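Local coordinates for ATP synthase epsilon chain (Caldalkalibacillus thermarum TA2.A1, PDB 5IK2), which probably serves in the rotary F1 sector of the proton-driven ATP synthase, as a subunit that can itself bind ATP, at residues H[61-66]-H[80-85]; H[23-28]-H[43-48]. The protein carries 2 engineered substitutions. All blocks are in the same frame, centred on the assembly; numbering follows the deposited sequence.

In the fold
Both interactions belong to the N-terminal beta-sandwich of the epsilon chain, and their centres lie about 11 Å apart. Interaction 1 is the more buried: two antiparallel strand segments, 61-66 and 80-85, pair with a bulge at one end, and the face carrying Ala62, Ser64, Thr81 and Glu83 lies against helix 114-133. Interaction 2 is partly buried; segments 23-28 and 43-48 run 111° apart, joined by one bridge and flanked by the exposed side chains of Arg26 and Lys46. Interaction 1 adds polar side chains and a water to its backbone bonds, whereas interaction 2 has two backbone bonds and mostly apolar side-chain contacts. The two meet directly: Gly66 O lies 3.0 Å from Leu45 N, and Val63 O 3.1 Å from Ala48 N, both probable hydrogen bonds.

Interaction 1: residues H[61-66]-H[80-85]; sequences IAVSGG and DTAELP
With chi1 at 78° in Ser64 and 54° in Thr81, each hydroxyl sits between its own backbone N and carbonyl carbon, and the two meet across the strands, Ser64 OG donating to Thr81 OG1 at 2.6 Å. Glu83 bends at chi2 (96°), bringing OE1 back over the same face to water 1, 2.9 Å away. That water also donates to Ala62 O and bonds Thr81 OG1, thus tying one backbone carbonyl to both side chains; Glu83 OE2 makes a salt bridge with Arg127. Beneath this polar face the strands run antiparallel, with Ala62 N to Glu83 O at 2.9 Å and Ser64 N to Thr81 O at 3.3 Å, the latter nearly straight at its hydrogen. On the reverse face Ile61 CG2 reaches Ala82 CB at 4.0 Å, while Ile61 and Leu84 lie side by side, CG1 to CD2 3.8 Å. At the corner Asp80 N bonds Gly65 O (3.1 Å) from above the carbonyl plane, and Asp80 OD2 hydrogen-bonds a polar side chain of another protein's chain. Asp80 and Thr81 both face Ser64, a classic beta bulge, within the ATP-binding site, unoccupied in this chain, to which Thr81 and Glu83 contribute.

Interaction 2: residues H[23-28]-H[43-48]; sequences VIARGV and TPLKTA
Val28 rests on Pro44, its CG1 3.9 Å from Pro44 CB, and both its methyls also approach Pro44 O. Its backbone N donates to that same carbonyl oxygen (Val28 N to Pro44 O 3.1 Å), tilted 27° from the carbonyl plane. Two residues further along segment 43-48, Lys46 N bonds Arg26 O at 3.0 Å, nearly in line with the carbonyl, so the two bonds bracket the bridged pair Gly27 and Leu45. Leu45 turns its CD2 back to Ala25 CB, 3.9 Å away. Arg26 swings CG opposite its backbone N (chi1 -164°) and bends at chi3, which lays one guanidinium face over the Ala48 methyl, Arg26 CZ to Ala48 CB 3.4 Å. Lys46 instead runs extended past Gly27, its CE 3.6 Å from Val28 O. An alanine in place of Val28 lacks both methyls, and would probably lose the CG1 contact with the Pro44 ring and thin the apolar cover over Pro44 O. Farther out, Leu68 backs Leu45 and Thr43, Pro49 touches Arg26, and an apolar side chain of another protein's chain packs on Val28. The arrangement is a single beta bridge, joining the end of strand 19-26 to the link between strands 41-44 and 48-54 of the sandwich.

Interaction 1: residues H[61-66]-H[80-85]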
loop_
_atom_site.group_PDB
_atom_site.type_symbol
_atom_site.label_atom_id
_atom_site.label_comp_id
_atom_site.label_asym_id
_atom_site.label_seq_id
_atom_site.Cartn_x
_atom_site.Cartn_y
_atom_site.Cartn_z
ATOM N N ILE H 61 -15.076 -59.252 -25.573
ATOM C CA ILE H 61 -14.044 -58.218 -25.467
ATOM C C ILE H 61 -13.559 -57.902 -26.881
ATOM O O ILE H 61 -13.119 -58.800 -27.599
ATOM C CB ILE H 61 -12.842 -58.674 -24.605
ATOM C CG1 ILE H 61 -13.310 -59.145 -23.216
ATOM C CG2 ILE H 61 -11.816 -57.551 -24.468
ATOM C CD1 ILE H 61 -13.631 -60.624 -23.126
ATOM N N ALA H 62 -13.646 -56.632 -27.273
ATOM C CA ALA H 62 -13.152 -56.180 -28.577
ATOM C C ALA H 62 -11.629 -56.125 -28.543
ATOM O O ALA H 62 -11.068 -55.273 -27.865
ATOM C CB ALA H 62 -13.726 -54.809 -28.918
ATOM N N VAL H 63 -10.973 -57.037 -29.262
ATOM C CA VAL H 63 -9.506 -57.141 -29.280
ATOM C C VAL H 63 -8.961 -56.868 -30.684
ATOM O O VAL H 63 -9.479 -57.401 -31.668
ATOM C CB VAL H 63 -9.038 -58.540 -28.804
ATOM C CG1 VAL H 63 -7.521 -58.690 -28.921
ATOM C CG2 VAL H 63 -9.498 -58.789 -27.371
ATOM N N SER H 64 -7.915 -56.042 -30.762
ATOM C CA SER H 64 -7.215 -55.760 -32.021
ATOM C C SER H 64 -5.702 -55.749 -31.804
ATOM O O SER H 64 -5.219 -55.229 -30.797
ATOM C CB SER H 64 -7.673 -54.419 -32.610
ATOM O OG SER H 64 -7.071 -53.316 -31.951
ATOM N N GLY H 65 -4.969 -56.327 -32.755
ATOM C CA GLY H 65 -3.510 -56.367 -32.715
ATOM C C GLY H 65 -2.965 -57.140 -31.531
ATOM O O GLY H 65 -2.098 -56.640 -30.811
ATOM N N GLY H 66 -3.474 -58.356 -31.333
ATOM C CA GLY H 66 -3.085 -59.196 -30.195
ATOM C C GLY H 66 -2.693 -60.613 -30.552
ATOM O O GLY H 66 -2.855 -61.045 -31.693
ATOM N N ASP H 80 -2.915 -54.798 -28.446
ATOM C CA ASP H 80 -2.776 -53.335 -28.532
ATOM C C ASP H 80 -3.925 -52.646 -27.807
ATOM O O ASP H 80 -3.706 -51.749 -26.992
ATOM C CB ASP H 80 -2.765 -52.854 -29.993
ATOM C CG ASP H 80 -1.549 -53.331 -30.776
ATOM O OD1 ASP H 80 -0.595 -53.876 -30.181
ATOM O OD2 ASP H 80 -1.552 -53.151 -32.011
ATOM N N THR H 81 -5.145 -53.072 -28.124
ATOM C CA THR H 81 -6.349 -52.572 -27.472
ATOM C C THR H 81 -7.278 -53.727 -27.104
ATOM O O THR H 81 -7.382 -54.712 -27.838
ATOM C CB THR H 81 -7.106 -51.581 -28.373
ATOM O OG1 THR H 81 -7.372 -52.189 -29.641
ATOM C CG2 THR H 81 -6.287 -50.322 -28.588
ATOM N N ALA H 82 -7.936 -53.591 -25.955
ATOM C CA ALA H 82 -8.940 -54.545 -25.484
ATOM C C ALA H 82 -9.981 -53.792 -24.656
ATOM O O ALA H 82 -9.622 -53.106 -23.697
ATOM C CB ALA H 82 -8.284 -55.644 -24.662
ATOM N N GLU H 83 -11.254 -53.898 -25.037
ATOM C CA GLU H 83 -12.336 -53.218 -24.322
ATOM C C GLU H 83 -13.557 -54.111 -24.135
ATOM O O GLU H 83 -13.968 -54.814 -25.059
ATOM C CB GLU H 83 -12.773 -51.946 -25.060
ATOM C CG GLU H 83 -11.700 -50.870 -25.202
ATOM C CD GLU H 83 -10.955 -50.887 -26.530
ATOM O OE1 GLU H 83 -11.363 -51.602 -27.470
ATOM O OE2 GLU H 83 -9.948 -50.157 -26.637
ATOM N N LEU H 84 -14.133 -54.058 -22.933
ATOM C CA LEU H 84 -15.461 -54.612 -22.656
ATOM C C LEU H 84 -16.507 -53.675 -23.282
ATOM O O LEU H 84 -16.184 -52.524 -23.584
ATOM C CB LEU H 84 -15.688 -54.708 -21.142
ATOM C CG LEU H 84 -14.732 -55.595 -20.336
ATOM C CD1 LEU H 84 -14.751 -55.202 -18.866
ATOM C CD2 LEU H 84 -15.083 -57.065 -20.506
ATOM N N PRO H 85 -17.761 -54.150 -23.475
ATOM C CA PRO H 85 -18.787 -53.317 -24.133
ATOM C C PRO H 85 -19.007 -51.935 -23.504
ATOM O O PRO H 85 -19.106 -50.942 -24.228
ATOM C CB PRO H 85 -20.059 -54.166 -24.003
ATOM C CG PRO H 85 -19.567 -55.566 -23.897
ATOM C CD PRO H 85 -18.316 -55.458 -23.077
HETATM O O HOH W 1 -9.792 -53.172 -29.382
#

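Interaction 2: residues H[23-28]-H[43-48]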
loop_
_atom_site.group_PDB
_atom_site.type_symbol
_atom_site.label_atom_id
_atom_site.label_comp_id
_atom_site.label_asym_id
_atom_site.label_seq_id
_atom_site.Cartn_x
_atom_site.Cartn_y
_atom_site.Cartn_z
ATOM N N VAL H 23 -12.601 -70.288 -23.653
ATOM C CA VAL H 23 -12.214 -68.996 -24.228
ATOM C C VAL H 23 -12.201 -69.128 -25.752
ATOM O O VAL H 23 -11.322 -69.784 -26.315
ATOM C CB VAL H 23 -10.823 -68.544 -23.723
ATOM C CG1 VAL H 23 -10.427 -67.199 -24.332
ATOM C CG2 VAL H 23 -10.812 -68.466 -22.202
ATOM N N ILE H 24 -13.182 -68.507 -26.409
ATOM C CA ILE H 24 -13.303 -68.555 -27.865
ATOM C C ILE H 24 -12.549 -67.362 -28.455
ATOM O O ILE H 24 -12.944 -66.212 -28.250
ATOM C CB ILE H 24 -14.783 -68.524 -28.329
ATOM C CG1 ILE H 24 -15.635 -69.583 -27.600
ATOM C CG2 ILE H 24 -14.881 -68.702 -29.843
ATOM C CD1 ILE H 24 -15.235 -71.025 -27.855
ATOM N N ALA H 25 -11.462 -67.646 -29.173
ATOM C CA ALA H 25 -10.623 -66.619 -29.799
ATOM C C ALA H 25 -10.376 -66.962 -31.265
ATOM O O ALA H 25 -10.179 -68.131 -31.606
ATOM C CB ALA H 25 -9.302 -66.500 -29.057
ATOM N N ARG H 26 -10.384 -65.940 -32.121
ATOM C CA ARG H 26 -10.223 -66.122 -33.565
ATOM C C ARG H 26 -8.753 -65.998 -33.970
ATOM O O ARG H 26 -8.249 -64.899 -34.202
ATOM C CB ARG H 26 -11.091 -65.117 -34.327
ATOM C CG ARG H 26 -11.288 -65.455 -35.799
ATOM C CD ARG H 26 -12.084 -64.376 -36.511
ATOM N NE ARG H 26 -13.397 -64.167 -35.896
ATOM C CZ ARG H 26 -14.196 -63.120 -36.114
ATOM N NH1 ARG H 26 -13.845 -62.140 -36.949
ATOM N NH2 ARG H 26 -15.366 -63.049 -35.482
ATOM N N GLY H 27 -8.073 -67.140 -34.046
ATOM C CA GLY H 27 -6.677 -67.193 -34.477
ATOM C C GLY H 27 -6.519 -66.927 -35.964
ATOM O O GLY H 27 -7.485 -67.017 -36.727
ATOM N N VAL H 28 -5.295 -66.586 -36.367
ATOM C CA VAL H 28 -4.972 -66.343 -37.786
ATOM C C VAL H 28 -5.225 -67.560 -38.692
ATOM O O VAL H 28 -5.585 -67.393 -39.859
ATOM C CB VAL H 28 -3.522 -65.818 -37.992
ATOM C CG1 VAL H 28 -3.398 -64.386 -37.487
ATOM C CG2 VAL H 28 -2.474 -66.717 -37.335
ATOM N N THR H 43 -0.152 -68.204 -30.665
ATOM C CA THR H 43 -0.652 -67.880 -32.006
ATOM C C THR H 43 -1.112 -66.416 -32.082
ATOM O O THR H 43 -1.684 -65.905 -31.116
ATOM C CB THR H 43 -1.815 -68.819 -32.417
ATOM O OG1 THR H 43 -2.284 -68.473 -33.728
ATOM C CG2 THR H 43 -2.987 -68.758 -31.425
ATOM N N PRO H 44 -0.854 -65.733 -33.219
ATOM C CA PRO H 44 -1.473 -64.414 -33.407
ATOM C C PRO H 44 -2.987 -64.513 -33.603
ATOM O O PRO H 44 -3.482 -65.520 -34.123
ATOM C CB PRO H 44 -0.800 -63.876 -34.681
ATOM C CG PRO H 44 0.441 -64.680 -34.842
ATOM C CD PRO H 44 0.108 -66.032 -34.296
ATOM N N LEU H 45 -3.702 -63.476 -33.174
ATOM C CA LEU H 45 -5.150 -63.395 -33.329
ATOM C C LEU H 45 -5.498 -62.345 -34.369
ATOM O O LEU H 45 -4.795 -61.340 -34.506
ATOM C CB LEU H 45 -5.812 -63.014 -32.003
ATOM C CG LEU H 45 -5.628 -63.957 -30.813
ATOM C CD1 LEU H 45 -6.245 -63.340 -29.566
ATOM C CD2 LEU H 45 -6.239 -65.321 -31.095
ATOM N N LYS H 46 -6.582 -62.587 -35.103
ATOM C CA LYS H 46 -7.174 -61.571 -35.967
ATOM C C LYS H 46 -7.888 -60.548 -35.098
ATOM O O LYS H 46 -8.295 -60.859 -33.974
ATOM C CB LYS H 46 -8.176 -62.191 -36.944
ATOM C CG LYS H 46 -7.565 -63.149 -37.951
ATOM C CD LYS H 46 -8.632 -63.753 -38.850
ATOM C CE LYS H 46 -8.025 -64.708 -39.865
ATOM N NZ LYS H 46 -9.052 -65.306 -40.765
ATOM N N THR H 47 -8.034 -59.331 -35.617
ATOM C CA THR H 47 -8.820 -58.299 -34.952
ATOM C C THR H 47 -10.277 -58.756 -34.962
ATOM O O THR H 47 -10.928 -58.754 -36.009
ATOM C CB THR H 47 -8.659 -56.927 -35.637
ATOM O OG1 THR H 47 -7.299 -56.496 -35.515
ATOM C CG2 THR H 47 -9.573 -55.876 -35.007
ATOM N N ALA H 48 -10.761 -59.178 -33.794
ATOM C CA ALA H 48 -12.088 -59.777 -33.655
ATOM C C ALA H 48 -12.530 -59.800 -32.184
ATOM O O ALA H 48 -11.715 -59.540 -31.293
ATOM C CB ALA H 48 -12.075 -61.188 -34.226
#